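Side-chain contacts in beta-ketoacyl-[acyl-carrier-protein] synthase FabY (Pseudomonas aeruginosa, PDB 4CW4), which catalyses the condensation of acetyl-CoA with malonyl-ACP to acetoacetyl-ACP, the primer step that initiates fatty acid biosynthesis: residues T175-P179 / G180-N184; Q587-Q591 / G592-I596. All coordinates share one frame; numbering follows the deposited sequence.

Interaction 1 (T175-P179 / G180-N184); sequences TGFEP and GELYN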
loop_
_atom_site.group_PDB
_atom_site.type_symbol
_atom_site.label_atom_id
_atom_site.label_comp_id
_atom_site.label_asym_id
_atom_site.label_seq_id
_atom_site.Cartn_x
_atom_site.Cartn_y
_atom_site.Cartn_z
ATOM N N THR A 175 4.511 26.120 12.617
ATOM C CA THR A 175 3.795 27.153 11.873
ATOM C C THR A 175 4.788 28.034 11.138
ATOM O O THR A 175 5.717 28.589 11.749
ATOM C CB THR A 175 2.965 28.007 12.799
ATOM O OG1 THR A 175 2.123 27.170 13.594
ATOM C CG2 THR A 175 2.118 29.021 12.011
ATOM N N GLY A 176 4.577 28.167 9.832
ATOM C CA GLY A 176 5.448 28.985 9.008
ATOM C C GLY A 176 6.381 28.192 8.116
ATOM O O GLY A 176 6.860 28.703 7.106
ATOM N N PHE A 177 6.628 26.938 8.480
ATOM C CA PHE A 177 7.443 26.057 7.668
ATOM C C PHE A 177 6.582 25.448 6.578
ATOM O O PHE A 177 5.556 24.829 6.866
ATOM C CB PHE A 177 8.039 24.953 8.542
ATOM C CG PHE A 177 8.963 24.030 7.801
ATOM C CD1 PHE A 177 10.140 24.491 7.238
ATOM C CD2 PHE A 177 8.642 22.701 7.649
ATOM C CE1 PHE A 177 11.002 23.624 6.567
ATOM C CE2 PHE A 177 9.482 21.835 6.974
ATOM C CZ PHE A 177 10.652 22.294 6.434
ATOM N N GLU A 178 6.986 25.633 5.331
ATOM C CA GLU A 178 6.189 25.194 4.185
ATOM C C GLU A 178 7.035 24.379 3.219
ATOM O O GLU A 178 7.772 24.950 2.411
ATOM C CB GLU A 178 5.588 26.393 3.448
ATOM C CG GLU A 178 4.578 27.199 4.270
ATOM C CD GLU A 178 3.176 26.622 4.234
ATOM O OE1 GLU A 178 2.995 25.469 3.767
ATOM O OE2 GLU A 178 2.244 27.335 4.676
ATOM N N PRO A 179 6.917 23.036 3.275
ATOM C CA PRO A 179 7.752 22.193 2.415
ATOM C C PRO A 179 7.636 22.536 0.933
ATOM O O PRO A 179 8.632 22.478 0.221
ATOM C CB PRO A 179 7.225 20.791 2.691
ATOM C CG PRO A 179 6.708 20.856 4.078
ATOM C CD PRO A 179 6.078 22.222 4.174
ATOM N N GLY A 180 6.445 22.916 0.483
ATOM C CA GLY A 180 6.235 23.219 -0.913
ATOM C C GLY A 180 7.027 24.394 -1.455
ATOM O O GLY A 180 7.235 24.486 -2.667
ATOM N N GLU A 181 7.459 25.298 -0.576
ATOM C CA GLU A 181 8.232 26.468 -0.991
ATOM C C GLU A 181 9.701 26.138 -1.219
ATOM O O GLU A 181 10.461 26.964 -1.734
ATOM C CB GLU A 181 8.128 27.575 0.061
ATOM C CG GLU A 181 6.714 28.074 0.278
ATOM C CD GLU A 181 6.622 29.117 1.384
ATOM O OE1 GLU A 181 7.628 29.335 2.106
ATOM O OE2 GLU A 181 5.536 29.711 1.533
ATOM N N LEU A 182 10.108 24.933 -0.844
ATOM C CA LEU A 182 11.532 24.607 -0.843
ATOM C C LEU A 182 12.066 24.003 -2.132
ATOM O O LEU A 182 13.289 23.813 -2.260
ATOM C CB LEU A 182 11.824 23.662 0.311
ATOM C CG LEU A 182 11.473 24.165 1.714
ATOM C CD1 LEU A 182 11.735 23.052 2.700
ATOM C CD2 LEU A 182 12.266 25.397 2.088
ATOM N N TYR A 183 11.167 23.686 -3.067
ATOM C CA TYR A 183 11.555 23.093 -4.348
ATOM C C TYR A 183 10.407 23.318 -5.314
ATOM O O TYR A 183 9.367 23.866 -4.922
ATOM C CB TYR A 183 11.902 21.585 -4.205
ATOM C CG TYR A 183 10.683 20.697 -4.083
ATOM C CD1 TYR A 183 10.000 20.558 -2.876
ATOM C CD2 TYR A 183 10.212 19.995 -5.177
ATOM C CE1 TYR A 183 8.895 19.777 -2.787
ATOM C CE2 TYR A 183 9.103 19.226 -5.094
ATOM C CZ TYR A 183 8.447 19.117 -3.886
ATOM O OH TYR A 183 7.308 18.359 -3.773
ATOM N N ASN A 184 10.584 22.878 -6.562
ATOM C CA ASN A 184 9.555 23.028 -7.590
ATOM C C ASN A 184 8.412 22.034 -7.386
ATOM O O ASN A 184 8.390 20.964 -7.990
ATOM C CB ASN A 184 10.162 22.853 -8.984
ATOM C CG ASN A 184 9.114 22.877 -10.074
ATOM O OD1 ASN A 184 8.027 23.445 -9.901
ATOM N ND2 ASN A 184 9.420 22.243 -11.200
HETATM O O HOH W 1 3.889 23.496 1.778
#
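The ring of F177 meets L182 through one methyl group. CD1 of L182 sits obliquely to the ring, 4.0 Å from CZ of F177 and equally near CE1. The two side chains cross at about a right angle. CG of F177 lies anti to the backbone N (chi1 -177°), and this carries the ring forward to the leucine although the CB bond points away from 180-184. Y18 meets the same ring from outside the turn. The Y183 ring also has an oblique neighbour, the carbonyl O of P179, 3.9 Å from CD1 of Y183. Its hydroxyl is hydrogen-bonded to ND1 of H188.

The carboxylates of E178 and E181 are the other flat groups, and their planes are 35° apart. They do not pair. E181 lays its extended chain beside E178, with CD of E181 3.6 Å from CB of E178. E178 bends at its second torsion, and OE2 of E178 stays 5.1 Å from OE2 of E181. The bend also turns OE1 of E178 to a water that donates to it and accepts from N of G180. OE1 of E178 also faces R190 in a long, weak ion pair, which may offset the like charge of E181.

The backbone forms a short 3-10 turn. N of E181 donates to O of E178 at 3.0 Å, and N of L182 donates to O of P179 at 3.1 Å.

This turn belongs to the loop between strand 169-171 and helix 190-204. P179 rests on M194 and V197 of that helix, L182 also reaches V197, and Y183 touches Q193.

Interaction 2 (Q587-Q591 / G592-I596); sequences QRALQ and GDLEI
R588, in the last turn of its helix, bends over to hold D593. Its CB lies 3.6 Å from the carbonyl O of D593. CG of R588 lies 4.1 Å and CD 4.0 Å from OD2 of D593. The chain is bent at both its second and third torsions, which folds the guanidinium over toward the aspartate. NE of R588 reaches OD2 of D593 at 2.9 Å in a nearly straight bond (161°). NH2 of R588 gives a second bond to the same OD2 of D593, longer at 3.2 Å and more bent. The grip is therefore side-on, with two nitrogens on one oxygen. OD2 lies in the guanidinium plane, at its edge, and is met on its anti side. The carboxylate is turned 73° from the guanidinium, so this is not the flat, two-oxygen form of the salt bridge. CG of D593 is anti to the backbone N (chi1 -176°), which directs the acid to the arginine.

The backbone beneath is a Schellman motif. N of G592 donates to O of A589 at 3.0 Å, and N of D593 donates to O of R588 at 2.9 Å. G592 takes the positive phi of the first residue past the helix. The salt bridge thus spans the same R588 to D593 step as one of the capping bonds.

Beyond the cap, CD2 of L594 rests on CB of A589 at 3.6 Å, an apolar contact.

The motif ends helix 565-590 and starts the loop toward strand 611-612. A589 and L590 lie on R23 of strand 22-23, and L590 also touches E45 of helix 40-53. Past the turn, I596 packs on V196, V197 and T200 of helix 190-204.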
loop_
_atom_site.group_PDB
_atom_site.type_symbol
_atom_site.label_atom_id
_atom_site.label_comp_id
_atom_site.label_asym_id
_atom_site.label_seq_id
_atom_site.Cartn_x
_atom_site.Cartn_y
_atom_site.Cartn_z
ATOM N N GLN A 587 24.673 22.762 10.099
ATOM C CA GLN A 587 24.850 24.212 10.188
ATOM C C GLN A 587 24.123 24.938 9.075
ATOM O O GLN A 587 23.518 25.985 9.306
ATOM C CB GLN A 587 26.333 24.554 10.118
ATOM C CG GLN A 587 27.095 24.221 11.386
ATOM C CD GLN A 587 26.950 25.300 12.418
ATOM O OE1 GLN A 587 27.509 26.404 12.284
ATOM N NE2 GLN A 587 26.185 25.010 13.448
ATOM N N ARG A 588 24.176 24.411 7.852
ATOM C CA ARG A 588 23.457 25.071 6.774
ATOM C C ARG A 588 21.948 24.974 7.008
ATOM O O ARG A 588 21.204 25.930 6.768
ATOM C CB ARG A 588 23.816 24.451 5.417
ATOM C CG ARG A 588 25.268 24.702 4.930
ATOM C CD ARG A 588 25.764 26.123 5.147
ATOM N NE ARG A 588 24.884 27.126 4.559
ATOM C CZ ARG A 588 24.706 28.342 5.047
ATOM N NH1 ARG A 588 25.352 28.732 6.124
ATOM N NH2 ARG A 588 23.876 29.170 4.459
ATOM N N ALA A 589 21.494 23.808 7.454
ATOM C CA ALA A 589 20.069 23.578 7.675
ATOM C C ALA A 589 19.525 24.524 8.742
ATOM O O ALA A 589 18.393 24.999 8.633
ATOM C CB ALA A 589 19.818 22.116 8.031
ATOM N N LEU A 590 20.342 24.814 9.753
ATOM C CA LEU A 590 19.955 25.726 10.817
ATOM C C LEU A 590 19.675 27.101 10.234
ATOM O O LEU A 590 18.798 27.820 10.712
ATOM C CB LEU A 590 21.041 25.810 11.898
ATOM C CG LEU A 590 21.068 24.608 12.836
ATOM C CD1 LEU A 590 22.368 24.552 13.649
ATOM C CD2 LEU A 590 19.853 24.629 13.761
ATOM N N GLN A 591 20.419 27.446 9.187
ATOM C CA GLN A 591 20.301 28.738 8.530
ATOM C C GLN A 591 19.187 28.765 7.483
ATOM O O GLN A 591 18.952 29.794 6.847
ATOM C CB GLN A 591 21.637 29.108 7.884
ATOM C CG GLN A 591 22.716 29.489 8.875
ATOM C CD GLN A 591 22.643 30.938 9.274
ATOM O OE1 GLN A 591 22.924 31.831 8.469
ATOM N NE2 GLN A 591 22.248 31.189 10.516
ATOM N N GLY A 592 18.497 27.641 7.310
ATOM C CA GLY A 592 17.447 27.543 6.319
ATOM C C GLY A 592 17.933 27.168 4.930
ATOM O O GLY A 592 17.188 27.244 3.949
ATOM N N ASP A 593 19.183 26.739 4.841
ATOM C CA ASP A 593 19.788 26.377 3.569
ATOM C C ASP A 593 19.731 24.865 3.414
ATOM O O ASP A 593 20.664 24.162 3.781
ATOM C CB ASP A 593 21.228 26.888 3.573
ATOM C CG ASP A 593 21.966 26.668 2.265
ATOM O OD1 ASP A 593 21.367 26.220 1.275
ATOM O OD2 ASP A 593 23.178 26.986 2.232
ATOM N N LEU A 594 18.607 24.371 2.901
ATOM C CA LEU A 594 18.281 22.941 2.937
ATOM C C LEU A 594 18.625 22.215 1.632
ATOM O O LEU A 594 18.752 20.982 1.618
ATOM C CB LEU A 594 16.794 22.759 3.264
ATOM C CG LEU A 594 16.387 23.214 4.667
ATOM C CD1 LEU A 594 14.855 23.182 4.813
ATOM C CD2 LEU A 594 17.059 22.339 5.719
ATOM N N GLU A 595 18.770 22.991 0.556
ATOM C CA GLU A 595 19.090 22.505 -0.799
ATOM C C GLU A 595 18.392 21.188 -1.141
ATOM O O GLU A 595 18.999 20.128 -1.311
ATOM C CB GLU A 595 20.605 22.433 -1.020
ATOM C CG GLU A 595 21.019 22.358 -2.501
ATOM C CD GLU A 595 20.759 23.640 -3.288
ATOM O OE1 GLU A 595 20.476 24.697 -2.682
ATOM O OE2 GLU A 595 20.828 23.579 -4.546
ATOM N N ILE A 596 17.082 21.276 -1.267
ATOM C CA ILE A 596 16.265 20.112 -1.527
ATOM C C ILE A 596 16.605 19.547 -2.901
ATOM O O ILE A 596 16.691 20.278 -3.891
ATOM C CB ILE A 596 14.758 20.476 -1.429
ATOM C CG1 ILE A 596 14.436 21.029 -0.041
ATOM C CG2 ILE A 596 13.894 19.270 -1.769
ATOM C CD1 ILE A 596 14.854 20.164 1.111
#

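In the fold
Interactions 1 and 2 are far apart in sequence but touch in space, their centres about 13 Å apart. Their leucines and I596 form a shared apolar seam: CB of L182 lies 3.7 Å from CG1 of I596, and CD1 of L182 lies 3.8 Å from CD1 of L594. L182 and I596 both touch V197, so the two loops pack on helix 190-204. F177 and P179 are buried in 175-184, A589 and L590 in 587-596, while E181 and R588 are exposed. In 175-184 the acidic side chains carry like charges and a water links one to the backbone. In 587-596 opposite charges pair across a helix end. Both lie away from the probable catalytic residues.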